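Local coordinates for protein geranyltranstransferase (PDB 2FTZ) that probably catalyses the condensation of geranyl diphosphate with isopentenyl diphosphate to farnesyl diphosphate, as a geranyltranstransferase of the polyprenyl synthetase family, at residues 24-29 / 120-125; 73-78 / 181-186. All blocks are in the same frame, centred on the assembly; numbering follows the deposited sequence. Where two conformers were deposited one is given.

Contact 1: residues 24-29 / 120-125; sequences EILRPG and FFLAFS
The nearest CA atoms across the two segments are Ile25 CA and Leu122 CA, 8.2 Å apart. Residues 24-29 start on helix 19-26 and run on as loop through Pro28 and Gly29. Residues 120-125 lie within the long helix 109-127. Its regular turns are held by bonds such as Phe124 N to Phe120 O at 3.1 Å. No hydrogen bond joins the two segments, and the contact is entirely apolar.

Leu122 carries it from the long helix. Its CD1 methyl touches both partners. CD1 lies 3.6 Å from Leu26 CD2, methyl against methyl, and the two leucine side chains cross at a slant. The same CD1 meets Ile25 CG2 more loosely, at 4.2 Å. CD1 of Leu122 can reach across because it is anti to CA (chi2 177°), which extends that branch toward the short helix. Leu26 is buried. The side chain leaves the backbone at an angle to the long helix, but its CD2 end comes nearer.

The fold is the all-helical bundle of the polyprenyl synthetases, within the terpenoid synthase clan. Here helix 19-26, close to the N terminus, packs against the bundle near the dimer interface. Leu26 also packs on Leu39 and Ala42 of helix 33-43. The side of helix 109-127 that carries Phe121 and Phe124 meets the second subunit, where Phe124 stacks on Phe124 of the neighbouring subunit. Leu122 has a further neighbour in Tyr144 of that subunit, and a bound 1,2-ethanediol, probably from the crystallisation liquor, lies about 3 Å from its side chain.

Contact 2: residues 73-78 / 181-186; sequences VAVELF and AFCFSA
Ala181 O is gripped by two donors from Ser185, one turn further along helix 177-189. Ser185 OG gives it a hydrogen bond of 3.0 Å, and Ser185 N gives the regular helical one. The two reach the carbonyl from opposite faces of its plane, and OG sits 39° out of that plane. This helix packs against helix 69-87 in the interior of the terpenoid synthase bundle. In this family, the first aspartate-rich motif lies at the C-terminal end of the latter helix.

Within residues 73-78, Val75 alone carries the contact, and all three touching residues are buried. It was modelled in two conformers, so the details hold for one of them. Its two methyls divide between two neighbours on helix 177-189. CG1 rests 3.7 Å from Cys183 SG. Both Val75 and Cys183 also pack on Arg50 of helix 49-61. Phe182 has its CG anti to the backbone N (chi1 178°), which extends the ring toward Val75. Ala186 CB lies 3.7 Å above the ring plane, offset toward the rim of one face. Val75 CG2 comes instead to the ring edge, near its plane, 3.5 Å from both Phe182 CD2 and Phe182 CE2.

Overall arrangement
From the N terminus the chain passes residues 24-29, 73-78, 120-125 and 181-186 in turn. Contact 1 closes a loop of 90 residues when helix 109-127 returns to helix 19-26. Contact 2 opens inside that loop and closes outside it, at helix 177-189, so the two contacts cross. Helix 69-87 forms one side of contact 2 and also touches contact 1. It meets contact 1 where Ile25 CD1 touches Val73 CG1 at 3.5 Å and where Ala123 CB packs on Ala74 O at 3.4 Å. The centres of the two contacts are about 15 Å apart. Contact 1 lies farther out in the chain, while contact 2 ties together helices deep in its interior.

Contact 1: residues 24-29 / 120-125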
ATOM      1  N   GLU A  24     -16.991   9.472   6.065  1.00 21.87           N
ATOM      2  CA  GLU A  24     -16.166  10.626   6.446  1.00 23.67           C
ATOM      3  C   GLU A  24     -14.786  10.598   5.820  1.00 23.06           C
ATOM      4  O   GLU A  24     -14.294  11.627   5.254  1.00 21.47           O
ATOM      5  CB  GLU A  24     -16.011  10.710   7.982  0.50 24.07           C
ATOM      6  CG  GLU A  24     -17.216  11.224   8.752  0.50 27.42           C
ATOM      7  CD  GLU A  24     -17.175  10.882  10.263  0.50 31.27           C
ATOM      8  OE1 GLU A  24     -16.176  10.281  10.726  0.50 41.25           O
ATOM      9  OE2 GLU A  24     -18.160  11.198  10.977  0.50 37.99           O
ATOM     10  N   ILE A  25     -14.108   9.456   5.952  1.00 23.16           N
ATOM     11  CA  ILE A  25     -12.770   9.314   5.414  1.00 24.88           C
ATOM     12  C   ILE A  25     -12.730   9.418   3.887  1.00 23.98           C
ATOM     13  O   ILE A  25     -11.775   9.952   3.325  1.00 22.71           O
ATOM     14  CB  ILE A  25     -12.133   7.973   5.871  1.00 25.06           C
ATOM     15  CG1 ILE A  25     -11.947   7.980   7.383  1.00 29.98           C
ATOM     16  CG2 ILE A  25     -10.800   7.731   5.155  1.00 27.66           C
ATOM     17  CD1 ILE A  25     -11.617   6.578   7.929  1.00 30.57           C
ATOM     18  N   LEU A  26     -13.742   8.853   3.225  1.00 19.64           N
ATOM     19  CA  LEU A  26     -13.775   8.813   1.790  1.00 22.85           C
ATOM     20  C   LEU A  26     -14.556   9.924   1.106  1.00 21.42           C
ATOM     21  O   LEU A  26     -14.702   9.888  -0.119  1.00 21.30           O
ATOM     22  CB  LEU A  26     -14.272   7.444   1.329  1.00 21.89           C
ATOM     23  CG  LEU A  26     -13.396   6.258   1.747  1.00 24.83           C
ATOM     24  CD1 LEU A  26     -14.003   4.954   1.264  1.00 22.27           C
ATOM     25  CD2 LEU A  26     -11.955   6.388   1.266  1.00 21.21           C
ATOM     26  N   ARG A  27     -14.994  10.936   1.855  1.00 20.92           N
ATOM     27  CA  ARG A  27     -15.668  12.098   1.274  1.00 19.28           C
ATOM     28  C   ARG A  27     -14.653  12.789   0.353  1.00 20.84           C
ATOM     29  O   ARG A  27     -13.593  13.220   0.829  1.00 19.89           O
ATOM     30  CB  ARG A  27     -16.055  13.051   2.396  1.00 20.59           C
ATOM     31  CG  ARG A  27     -16.921  14.259   1.953  1.00 20.54           C
ATOM     32  CD  ARG A  27     -17.268  15.055   3.146  1.00 17.66           C
ATOM     33  NE  ARG A  27     -18.080  16.235   2.796  1.00 16.14           N
ATOM     34  CZ  ARG A  27     -18.599  17.027   3.712  1.00 31.10           C
ATOM     35  NH1 ARG A  27     -18.431  16.763   5.018  1.00 27.94           N
ATOM     36  NH2 ARG A  27     -19.342  18.042   3.332  1.00 28.58           N
ATOM     37  N   PRO A  28     -14.926  12.868  -0.957  1.00 19.35           N
ATOM     38  CA  PRO A  28     -13.912  13.510  -1.806  1.00 20.75           C
ATOM     39  C   PRO A  28     -13.562  14.945  -1.389  1.00 20.16           C
ATOM     40  O   PRO A  28     -14.413  15.707  -0.916  1.00 18.19           O
ATOM     41  CB  PRO A  28     -14.538  13.460  -3.214  1.00 19.67           C
ATOM     42  CG  PRO A  28     -15.517  12.260  -3.134  1.00 18.26           C
ATOM     43  CD  PRO A  28     -16.042  12.298  -1.743  1.00 22.17           C
ATOM     44  N   GLY A  29     -12.294  15.296  -1.574  1.00 18.71           N
ATOM     45  CA  GLY A  29     -11.775  16.645  -1.319  1.00 21.33           C
ATOM     46  C   GLY A  29     -11.133  17.366  -2.507  1.00 21.79           C
ATOM     47  O   GLY A  29     -10.950  18.601  -2.452  1.00 22.09           O
ATOM     48  N   PHE A 120      -5.594   1.306   0.219  1.00 22.64           N
ATOM     49  CA  PHE A 120      -4.546   0.746   1.059  1.00 23.76           C
ATOM     50  C   PHE A 120      -3.817   1.808   1.844  1.00 20.95           C
ATOM     51  O   PHE A 120      -3.557   1.644   3.045  1.00 21.05           O
ATOM     52  CB  PHE A 120      -3.439  -0.002   0.235  1.00 23.58           C
ATOM     53  CG  PHE A 120      -3.863  -1.251  -0.440  1.00 33.81           C
ATOM     54  CD1 PHE A 120      -4.430  -2.298   0.275  1.00 30.78           C
ATOM     55  CD2 PHE A 120      -3.551  -1.449  -1.780  1.00 31.67           C
ATOM     56  CE1 PHE A 120      -4.772  -3.528  -0.373  1.00 34.70           C
ATOM     57  CE2 PHE A 120      -3.909  -2.645  -2.434  1.00 35.11           C
ATOM     58  CZ  PHE A 120      -4.499  -3.678  -1.742  1.00 32.35           C
ATOM     59  N   PHE A 121      -3.462   2.913   1.193  1.00 21.02           N
ATOM     60  CA  PHE A 121      -2.774   4.004   1.888  1.00 19.72           C
ATOM     61  C   PHE A 121      -3.612   4.656   3.005  1.00 21.15           C
ATOM     62  O   PHE A 121      -3.105   4.946   4.093  1.00 21.77           O
ATOM     63  CB  PHE A 121      -2.269   5.071   0.906  1.00 22.54           C
ATOM     64  CG  PHE A 121      -1.284   4.554  -0.101  1.00 18.46           C
ATOM     65  CD1 PHE A 121      -0.499   3.424   0.139  1.00 24.16           C
ATOM     66  CD2 PHE A 121      -1.148   5.183  -1.317  1.00 21.39           C
ATOM     67  CE1 PHE A 121       0.352   2.958  -0.832  1.00 27.43           C
ATOM     68  CE2 PHE A 121      -0.320   4.690  -2.292  1.00 24.14           C
ATOM     69  CZ  PHE A 121       0.467   3.599  -2.022  1.00 22.82           C
ATOM     70  N   LEU A 122      -4.887   4.865   2.728  1.00 20.61           N
ATOM     71  CA  LEU A 122      -5.813   5.314   3.755  1.00 22.85           C
ATOM     72  C   LEU A 122      -5.937   4.337   4.920  1.00 24.67           C
ATOM     73  O   LEU A 122      -6.040   4.755   6.070  1.00 21.95           O
ATOM     74  CB  LEU A 122      -7.129   5.654   3.128  1.00 23.40           C
ATOM     75  CG  LEU A 122      -7.119   6.964   2.327  1.00 24.03           C
ATOM     76  CD1 LEU A 122      -8.491   7.158   1.674  1.00 25.52           C
ATOM     77  CD2 LEU A 122      -6.736   8.208   3.126  1.00 23.68           C
ATOM     78  N   ALA A 123      -5.888   3.038   4.632  1.00 23.07           N
ATOM     79  CA  ALA A 123      -5.936   2.036   5.693  1.00 23.50           C
ATOM     80  C   ALA A 123      -4.728   2.221   6.606  1.00 22.18           C
ATOM     81  O   ALA A 123      -4.884   2.203   7.841  1.00 21.87           O
ATOM     82  CB  ALA A 123      -6.005   0.616   5.077  1.00 19.08           C
ATOM     83  N   PHE A 124      -3.511   2.290   6.039  1.00 21.47           N
ATOM     84  CA  PHE A 124      -2.312   2.559   6.823  1.00 21.92           C
ATOM     85  C   PHE A 124      -2.405   3.897   7.575  1.00 21.14           C
ATOM     86  O   PHE A 124      -1.989   3.983   8.732  1.00 23.43           O
ATOM     87  CB  PHE A 124      -1.043   2.541   5.966  1.00 22.48           C
ATOM     88  CG  PHE A 124      -0.547   1.160   5.610  1.00 22.30           C
ATOM     89  CD1 PHE A 124       0.194   0.407   6.543  1.00 23.68           C
ATOM     90  CD2 PHE A 124      -0.827   0.583   4.363  1.00 27.81           C
ATOM     91  CE1 PHE A 124       0.678  -0.826   6.214  1.00 24.89           C
ATOM     92  CE2 PHE A 124      -0.343  -0.727   4.049  1.00 29.68           C
ATOM     93  CZ  PHE A 124       0.353  -1.416   4.966  1.00 27.78           C
ATOM     94  N   SER A 125      -2.992   4.929   6.966  1.00 22.55           N
ATOM     95  CA  SER A 125      -3.132   6.210   7.643  1.00 26.51           C
ATOM     96  C   SER A 125      -4.024   6.063   8.894  1.00 22.99           C
ATOM     97  O   SER A 125      -3.748   6.649   9.940  1.00 25.75           O
ATOM     98  CB  SER A 125      -3.720   7.275   6.713  0.50 26.14           C
ATOM     99  OG  SER A 125      -3.842   8.512   7.394  0.50 31.17           O
TER

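Contact 2: residues 73-78 / 181-186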
ATOM      1  N   VAL A  73     -12.103   0.247  10.942  1.00 22.93           N
ATOM      2  CA  VAL A  73     -12.189   0.973   9.671  1.00 24.00           C
ATOM      3  C   VAL A  73     -10.970   0.705   8.797  1.00 24.02           C
ATOM      4  O   VAL A  73     -11.102   0.515   7.593  1.00 23.05           O
ATOM      5  CB  VAL A  73     -12.349   2.473   9.882  1.00 27.60           C
ATOM      6  CG1 VAL A  73     -12.204   3.218   8.557  1.00 29.58           C
ATOM      7  CG2 VAL A  73     -13.742   2.752  10.496  1.00 33.58           C
ATOM      8  N   ALA A  74      -9.783   0.682   9.392  1.00 24.21           N
ATOM      9  CA  ALA A  74      -8.573   0.296   8.652  1.00 24.54           C
ATOM     10  C   ALA A  74      -8.690  -1.057   7.959  1.00 23.98           C
ATOM     11  O   ALA A  74      -8.369  -1.208   6.762  1.00 23.15           O
ATOM     12  CB  ALA A  74      -7.365   0.293   9.563  1.00 26.38           C
ATOM     13  N   VAL A  75      -9.153  -2.055   8.699  1.00 22.15           N
ATOM     14  CA  VAL A  75      -9.305  -3.390   8.138  1.00 22.17           C
ATOM     15  C   VAL A  75     -10.304  -3.409   6.963  1.00 21.89           C
ATOM     16  O   VAL A  75     -10.042  -4.046   5.935  1.00 23.86           O
ATOM     17  CB  VAL A  75      -9.631  -4.417   9.233  0.50 22.48           C
ATOM     18  CG1 VAL A  75     -10.182  -5.665   8.625  0.50 18.47           C
ATOM     19  CG2 VAL A  75      -8.334  -4.728  10.057  0.50 20.08           C
ATOM     20  N   GLU A  76     -11.398  -2.676   7.096  1.00 20.80           N
ATOM     21  CA  GLU A  76     -12.386  -2.665   6.046  1.00 23.09           C
ATOM     22  C   GLU A  76     -11.894  -1.936   4.779  1.00 22.07           C
ATOM     23  O   GLU A  76     -12.200  -2.342   3.664  1.00 24.10           O
ATOM     24  CB  GLU A  76     -13.663  -2.035   6.552  1.00 25.32           C
ATOM     25  CG  GLU A  76     -14.870  -2.241   5.616  1.00 25.21           C
ATOM     26  CD  GLU A  76     -15.308  -3.704   5.359  1.00 29.06           C
ATOM     27  OE1 GLU A  76     -14.792  -4.722   5.915  1.00 25.02           O
ATOM     28  OE2 GLU A  76     -16.127  -3.850   4.449  1.00 29.56           O
ATOM     29  N   LEU A  77     -11.144  -0.866   4.961  1.00 22.08           N
ATOM     30  CA  LEU A  77     -10.585  -0.089   3.824  1.00 21.72           C
ATOM     31  C   LEU A  77      -9.585  -0.973   3.098  1.00 22.27           C
ATOM     32  O   LEU A  77      -9.556  -1.040   1.882  1.00 23.26           O
ATOM     33  CB  LEU A  77      -9.921   1.205   4.341  1.00 20.62           C
ATOM     34  CG  LEU A  77     -10.791   2.359   4.847  1.00 24.72           C
ATOM     35  CD1 LEU A  77      -9.928   3.521   5.392  1.00 27.05           C
ATOM     36  CD2 LEU A  77     -11.734   2.829   3.764  1.00 27.58           C
ATOM     37  N   PHE A  78      -8.783  -1.681   3.867  1.00 21.86           N
ATOM     38  CA  PHE A  78      -7.795  -2.606   3.290  1.00 22.70           C
ATOM     39  C   PHE A  78      -8.458  -3.725   2.508  1.00 21.78           C
ATOM     40  O   PHE A  78      -8.083  -4.019   1.354  1.00 23.43           O
ATOM     41  CB  PHE A  78      -6.893  -3.192   4.368  1.00 25.09           C
ATOM     42  CG  PHE A  78      -5.648  -3.837   3.799  1.00 26.68           C
ATOM     43  CD1 PHE A  78      -5.651  -5.154   3.429  1.00 33.67           C
ATOM     44  CD2 PHE A  78      -4.490  -3.097   3.604  1.00 27.02           C
ATOM     45  CE1 PHE A  78      -4.497  -5.737   2.868  1.00 34.11           C
ATOM     46  CE2 PHE A  78      -3.333  -3.698   3.070  1.00 30.85           C
ATOM     47  CZ  PHE A  78      -3.344  -4.978   2.716  1.00 27.03           C
ATOM     48  N   ALA A 181      -6.637 -13.085  11.264  1.00 22.23           N
ATOM     49  CA  ALA A 181      -5.651 -13.198  12.317  1.00 22.58           C
ATOM     50  C   ALA A 181      -5.402 -11.842  12.956  1.00 22.00           C
ATOM     51  O   ALA A 181      -5.377 -11.738  14.172  1.00 19.52           O
ATOM     52  CB  ALA A 181      -4.311 -13.815  11.800  1.00 23.76           C
ATOM     53  N   PHE A 182      -5.288 -10.809  12.123  1.00 21.95           N
ATOM     54  CA  PHE A 182      -5.135  -9.444  12.600  1.00 21.53           C
ATOM     55  C   PHE A 182      -6.383  -8.936  13.339  1.00 21.33           C
ATOM     56  O   PHE A 182      -6.255  -8.258  14.368  1.00 21.67           O
ATOM     57  CB  PHE A 182      -4.757  -8.490  11.465  1.00 20.63           C
ATOM     58  CG  PHE A 182      -4.633  -7.060  11.907  1.00 21.14           C
ATOM     59  CD1 PHE A 182      -3.462  -6.619  12.513  1.00 20.22           C
ATOM     60  CD2 PHE A 182      -5.693  -6.172  11.778  1.00 22.10           C
ATOM     61  CE1 PHE A 182      -3.354  -5.316  12.984  1.00 22.26           C
ATOM     62  CE2 PHE A 182      -5.593  -4.901  12.222  1.00 21.59           C
ATOM     63  CZ  PHE A 182      -4.409  -4.446  12.841  1.00 19.99           C
ATOM     64  N   CYS A 183      -7.566  -9.216  12.815  1.00 21.66           N
ATOM     65  CA  CYS A 183      -8.798  -8.817  13.495  1.00 22.74           C
ATOM     66  C   CYS A 183      -8.906  -9.418  14.899  1.00 23.57           C
ATOM     67  O   CYS A 183      -9.386  -8.785  15.823  1.00 24.25           O
ATOM     68  CB  CYS A 183     -10.024  -9.244  12.684  1.00 22.92           C
ATOM     69  SG  CYS A 183     -10.270  -8.355  11.142  1.00 27.16           S
ATOM     70  N   PHE A 184      -8.493 -10.676  15.029  1.00 21.58           N
ATOM     71  CA  PHE A 184      -8.530 -11.402  16.335  1.00 22.78           C
ATOM     72  C   PHE A 184      -7.455 -10.835  17.295  1.00 24.71           C
ATOM     73  O   PHE A 184      -7.682 -10.757  18.467  1.00 25.32           O
ATOM     74  CB  PHE A 184      -8.286 -12.892  16.125  1.00 22.34           C
ATOM     75  CG  PHE A 184      -9.520 -13.714  15.811  1.00 22.46           C
ATOM     76  CD1 PHE A 184     -10.354 -13.393  14.753  1.00 23.38           C
ATOM     77  CD2 PHE A 184      -9.764 -14.877  16.517  1.00 23.70           C
ATOM     78  CE1 PHE A 184     -11.444 -14.194  14.433  1.00 29.05           C
ATOM     79  CE2 PHE A 184     -10.818 -15.712  16.167  1.00 23.41           C
ATOM     80  CZ  PHE A 184     -11.690 -15.343  15.158  1.00 26.98           C
ATOM     81  N   SER A 185      -6.289 -10.482  16.753  1.00 22.86           N
ATOM     82  CA  SER A 185      -5.079 -10.027  17.463  1.00 22.87           C
ATOM     83  C   SER A 185      -5.156  -8.609  17.967  1.00 22.20           C
ATOM     84  O   SER A 185      -4.729  -8.283  19.093  1.00 24.66           O
ATOM     85  CB  SER A 185      -3.922  -9.941  16.430  1.00 28.12           C
ATOM     86  OG  SER A 185      -3.341 -11.126  16.279  1.00 34.66           O
ATOM     87  N   ALA A 186      -5.588  -7.731  17.076  1.00 24.87           N
ATOM     88  CA  ALA A 186      -5.460  -6.290  17.313  1.00 26.76           C
ATOM     89  C   ALA A 186      -6.124  -5.830  18.611  1.00 26.30           C
ATOM     90  O   ALA A 186      -5.524  -5.052  19.348  1.00 24.67           O
ATOM     91  CB  ALA A 186      -5.958  -5.437  16.092  1.00 28.66           C
TER